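PDB 1YB2: tRNA (adenine(58)-N(1))-methyltransferase catalytic subunit TRM61 C-terminal domain-containing protein from Thermoplasma acidophilum, which probably uses S-adenosyl-L-methionine to methylate adenine in RNA, perhaps at position 58 of tRNA. Local coordinates for residues 201-212 and 259-269. Numbering follows the deposited sequence.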
loop_
_atom_site.group_PDB
_atom_site.type_symbol
_atom_site.label_atom_id
_atom_site.label_comp_id
_atom_site.label_asym_id
_atom_site.label_seq_id
_atom_site.Cartn_x
_atom_site.Cartn_y
_atom_site.Cartn_z
HETATM N N MSE A 201 3.732 -3.955 21.588
HETATM C CA MSE A 201 3.334 -4.723 20.417
HETATM C C MSE A 201 2.755 -6.070 20.822
HETATM O O MSE A 201 3.350 -6.776 21.639
HETATM C CB MSE A 201 4.561 -4.962 19.539
HETATM C CG MSE A 201 5.115 -3.702 18.919
HETATM SE SE MSE A 201 6.721 -4.055 17.896
HETATM C CE MSE A 201 5.973 -5.096 16.370
ATOM N N LYS A 202 1.617 -6.444 20.244
ATOM C CA LYS A 202 1.134 -7.828 20.383
ATOM C C LYS A 202 2.168 -8.799 19.799
ATOM O O LYS A 202 2.770 -8.506 18.764
ATOM C CB LYS A 202 -0.175 -8.010 19.637
ATOM C CG LYS A 202 -1.321 -7.290 20.287
ATOM C CD LYS A 202 -2.560 -7.430 19.457
ATOM C CE LYS A 202 -3.729 -6.773 20.162
ATOM N NZ LYS A 202 -4.881 -6.688 19.228
ATOM N N PRO A 203 2.370 -9.963 20.448
ATOM C CA PRO A 203 3.300 -10.944 19.859
ATOM C C PRO A 203 2.878 -11.307 18.427
ATOM O O PRO A 203 1.687 -11.515 18.175
ATOM C CB PRO A 203 3.131 -12.177 20.753
ATOM C CG PRO A 203 2.591 -11.640 22.057
ATOM C CD PRO A 203 1.760 -10.436 21.711
ATOM N N GLY A 204 3.838 -11.391 17.505
ATOM C CA GLY A 204 3.528 -11.787 16.139
ATOM C C GLY A 204 3.138 -10.616 15.251
ATOM O O GLY A 204 2.951 -10.793 14.048
ATOM N N SER A 205 3.021 -9.424 15.853
ATOM C CA SER A 205 2.704 -8.195 15.129
ATOM C C SER A 205 3.986 -7.573 14.520
ATOM O O SER A 205 5.111 -7.906 14.906
ATOM C CB SER A 205 1.954 -7.205 16.035
ATOM O OG SER A 205 2.840 -6.546 16.939
ATOM N N VAL A 206 3.794 -6.696 13.540
ATOM C CA VAL A 206 4.904 -6.138 12.757
ATOM C C VAL A 206 5.090 -4.648 13.014
ATOM O O VAL A 206 4.110 -3.893 13.096
ATOM C CB VAL A 206 4.670 -6.383 11.244
ATOM C CG1 VAL A 206 5.713 -5.643 10.391
ATOM C CG2 VAL A 206 4.727 -7.889 10.949
ATOM N N ALA A 207 6.344 -4.229 13.101
ATOM C CA ALA A 207 6.706 -2.823 13.198
ATOM C C ALA A 207 7.410 -2.426 11.921
ATOM O O ALA A 207 8.252 -3.181 11.394
ATOM C CB ALA A 207 7.628 -2.572 14.401
ATOM N N THR A 208 7.064 -1.253 11.420
ATOM C CA THR A 208 7.674 -0.724 10.200
ATOM C C THR A 208 8.420 0.545 10.581
ATOM O O THR A 208 7.815 1.446 11.178
ATOM C CB THR A 208 6.601 -0.396 9.123
ATOM O OG1 THR A 208 5.897 -1.596 8.775
ATOM C CG2 THR A 208 7.245 0.150 7.875
ATOM N N PHE A 209 9.710 0.616 10.239
ATOM C CA PHE A 209 10.542 1.771 10.576
ATOM C C PHE A 209 10.984 2.459 9.298
ATOM O O PHE A 209 11.526 1.790 8.425
ATOM C CB PHE A 209 11.816 1.343 11.327
ATOM C CG PHE A 209 11.561 0.681 12.645
ATOM C CD1 PHE A 209 11.370 -0.698 12.723
ATOM C CD2 PHE A 209 11.528 1.438 13.811
ATOM C CE1 PHE A 209 11.139 -1.320 13.957
ATOM C CE2 PHE A 209 11.294 0.827 15.049
ATOM C CZ PHE A 209 11.083 -0.557 15.111
ATOM N N TYR A 210 10.773 3.773 9.204
ATOM C CA TYR A 210 11.203 4.568 8.042
ATOM C C TYR A 210 12.421 5.378 8.445
ATOM O O TYR A 210 12.363 6.091 9.444
ATOM C CB TYR A 210 10.094 5.530 7.589
ATOM C CG TYR A 210 9.008 4.866 6.806
ATOM C CD1 TYR A 210 7.940 4.225 7.453
ATOM C CD2 TYR A 210 9.028 4.869 5.404
ATOM C CE1 TYR A 210 6.909 3.598 6.724
ATOM C CE2 TYR A 210 7.989 4.233 4.662
ATOM C CZ TYR A 210 6.946 3.607 5.338
ATOM O OH TYR A 210 5.939 2.978 4.635
ATOM N N LEU A 211 13.528 5.219 7.704
ATOM C CA LEU A 211 14.777 5.943 7.951
ATOM C C LEU A 211 15.228 6.639 6.651
ATOM O O LEU A 211 14.924 6.160 5.558
ATOM C CB LEU A 211 15.885 5.005 8.462
ATOM C CG LEU A 211 15.921 4.527 9.925
ATOM C CD1 LEU A 211 15.897 5.701 10.894
ATOM C CD2 LEU A 211 14.796 3.515 10.243
ATOM N N PRO A 212 15.901 7.797 6.763
ATOM C CA PRO A 212 16.239 8.517 5.538
ATOM C C PRO A 212 17.545 8.060 4.875
ATOM O O PRO A 212 17.779 8.391 3.723
ATOM C CB PRO A 212 16.375 9.967 6.019
ATOM C CG PRO A 212 16.940 9.837 7.380
ATOM C CD PRO A 212 16.331 8.541 7.960
ATOM N N THR A 259 14.335 8.787 -1.809
ATOM C CA THR A 259 14.793 7.502 -1.262
ATOM C C THR A 259 14.356 7.276 0.183
ATOM O O THR A 259 14.580 8.133 1.041
ATOM C CB THR A 259 16.320 7.395 -1.333
ATOM O OG1 THR A 259 16.731 7.373 -2.701
ATOM C CG2 THR A 259 16.811 6.120 -0.655
ATOM N N ALA A 260 13.739 6.127 0.439
ATOM C CA ALA A 260 13.387 5.694 1.798
ATOM C C ALA A 260 14.056 4.361 2.129
ATOM O O ALA A 260 14.235 3.504 1.248
ATOM C CB ALA A 260 11.892 5.560 1.948
ATOM N N PHE A 261 14.418 4.193 3.397
ATOM C CA PHE A 261 14.942 2.925 3.888
ATOM C C PHE A 261 13.912 2.380 4.868
ATOM O O PHE A 261 13.622 3.011 5.885
ATOM C CB PHE A 261 16.304 3.133 4.543
ATOM C CG PHE A 261 17.392 3.523 3.564
ATOM C CD1 PHE A 261 18.293 2.573 3.093
ATOM C CD2 PHE A 261 17.479 4.824 3.078
ATOM C CE1 PHE A 261 19.280 2.914 2.175
ATOM C CE2 PHE A 261 18.472 5.179 2.158
ATOM C CZ PHE A 261 19.371 4.213 1.709
ATOM N N ILE A 262 13.324 1.239 4.532
ATOM C CA ILE A 262 12.184 0.730 5.285
ATOM C C ILE A 262 12.536 -0.616 5.899
ATOM O O ILE A 262 12.862 -1.566 5.182
ATOM C CB ILE A 262 10.936 0.600 4.400
ATOM C CG1 ILE A 262 10.643 1.944 3.688
ATOM C CG2 ILE A 262 9.735 0.118 5.238
ATOM C CD1 ILE A 262 9.683 1.799 2.480
ATOM N N THR A 263 12.490 -0.679 7.227
ATOM C CA THR A 263 12.805 -1.901 7.982
ATOM C C THR A 263 11.514 -2.499 8.556
ATOM O O THR A 263 10.705 -1.791 9.165
ATOM C CB THR A 263 13.798 -1.595 9.132
ATOM O OG1 THR A 263 15.053 -1.206 8.578
ATOM C CG2 THR A 263 14.002 -2.816 10.077
ATOM N N PHE A 264 11.313 -3.793 8.334
ATOM C CA PHE A 264 10.208 -4.536 8.946
ATOM C C PHE A 264 10.740 -5.509 9.992
ATOM O O PHE A 264 11.729 -6.199 9.753
ATOM C CB PHE A 264 9.442 -5.342 7.890
ATOM C CG PHE A 264 8.853 -4.505 6.798
ATOM C CD1 PHE A 264 9.514 -4.367 5.573
ATOM C CD2 PHE A 264 7.643 -3.832 6.996
ATOM C CE1 PHE A 264 8.971 -3.580 4.541
ATOM C CE2 PHE A 264 7.082 -3.038 5.969
ATOM C CZ PHE A 264 7.745 -2.918 4.745
ATOM N N ALA A 265 10.056 -5.587 11.128
ATOM C CA ALA A 265 10.440 -6.484 12.218
ATOM C C ALA A 265 9.182 -7.083 12.847
ATOM O O ALA A 265 8.123 -6.428 12.892
ATOM C CB ALA A 265 11.263 -5.719 13.265
ATOM N N ILE A 266 9.285 -8.323 13.307
ATOM C CA ILE A 266 8.178 -8.981 14.028
ATOM C C ILE A 266 8.458 -9.106 15.534
ATOM O O ILE A 266 9.550 -9.498 15.929
ATOM C CB ILE A 266 7.828 -10.371 13.376
ATOM C CG1 ILE A 266 6.590 -11.023 14.006
ATOM C CG2 ILE A 266 9.069 -11.325 13.337
ATOM C CD1 ILE A 266 6.035 -12.179 13.160
ATOM N N LYS A 267 7.469 -8.751 16.367
ATOM C CA LYS A 267 7.546 -8.938 17.823
ATOM C C LYS A 267 7.502 -10.424 18.212
ATOM O O LYS A 267 6.564 -11.157 17.854
ATOM C CB LYS A 267 6.390 -8.189 18.524
ATOM C CG LYS A 267 6.306 -8.401 20.058
ATOM C CD LYS A 267 7.423 -7.659 20.795
ATOM C CE LYS A 267 7.472 -8.054 22.291
ATOM N NZ LYS A 267 6.212 -7.630 23.005
ATOM N N LYS A 268 8.499 -10.857 18.983
ATOM C CA LYS A 268 8.514 -12.224 19.504
ATOM C C LYS A 268 7.718 -12.314 20.790
ATOM O O LYS A 268 7.688 -11.357 21.556
ATOM C CB LYS A 268 9.950 -12.687 19.716
ATOM C CG LYS A 268 10.738 -12.701 18.413
ATOM C CD LYS A 268 12.188 -13.184 18.602
ATOM C CE LYS A 268 12.964 -12.232 19.474
ATOM N NZ LYS A 268 14.391 -12.639 19.551
ATOM N N SER A 269 7.080 -13.461 21.036
ATOM C CA SER A 269 6.387 -13.676 22.300
ATOM C C SER A 269 7.347 -13.875 23.479
ATOM O O SER A 269 6.962 -13.697 24.634
ATOM C CB SER A 269 5.451 -14.897 22.199
ATOM O OG SER A 269 6.208 -16.089 22.018
#
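With chi1 of T208 at -61°, OG1 sits beside its own backbone N and lies obliquely against the F264 ring, 3.3 Å from F264 CD2, while CG2, anti to that N, reaches I262 CG2 at 3.6 Å and also touches F264 CE2. The Y210 ring lies alongside I262, CE2 3.6 Å from I262 CG1, with I262 CG2 over one ring face. V206 CG1 continues this row at the edge of the F264 ring. The other face of the sheet carries A207, F209 and L211 paired with A265, T263 and F261. There L211 O lies in plane at the edge of the F261 ring, and F209 CE1 points to A265 CB.

Between the two faces the antiparallel backbones exchange paired bonds at A207/A265, F209/T263 and L211/F261; F209 N to T263 O, for one, is 2.8 Å long and nearly straight at 166°. At the far end a type II turn from K202 to S205 bends the chain. K202 O takes both S205 N and S205 OG, the latter at 2.7 Å on a lone pair, and G204 N bonds K267 O. K267, bent at chi2 (73°) and again at chi4, packs CB against M201 CE; its NZ is hydrogen-bonded chiefly to A198 O, with a weak bond to M201 O.

In the Rossmann-like methyltransferase sheet, strand 205-211 is flanked by parallel strand 180-185 and antiparallel strand 258-267, which strand 229-242 borders in turn. Y210 lies close to D186, predicted to bind S-adenosyl-L-methionine, while helix 214-223 covers L211, F261 and T263.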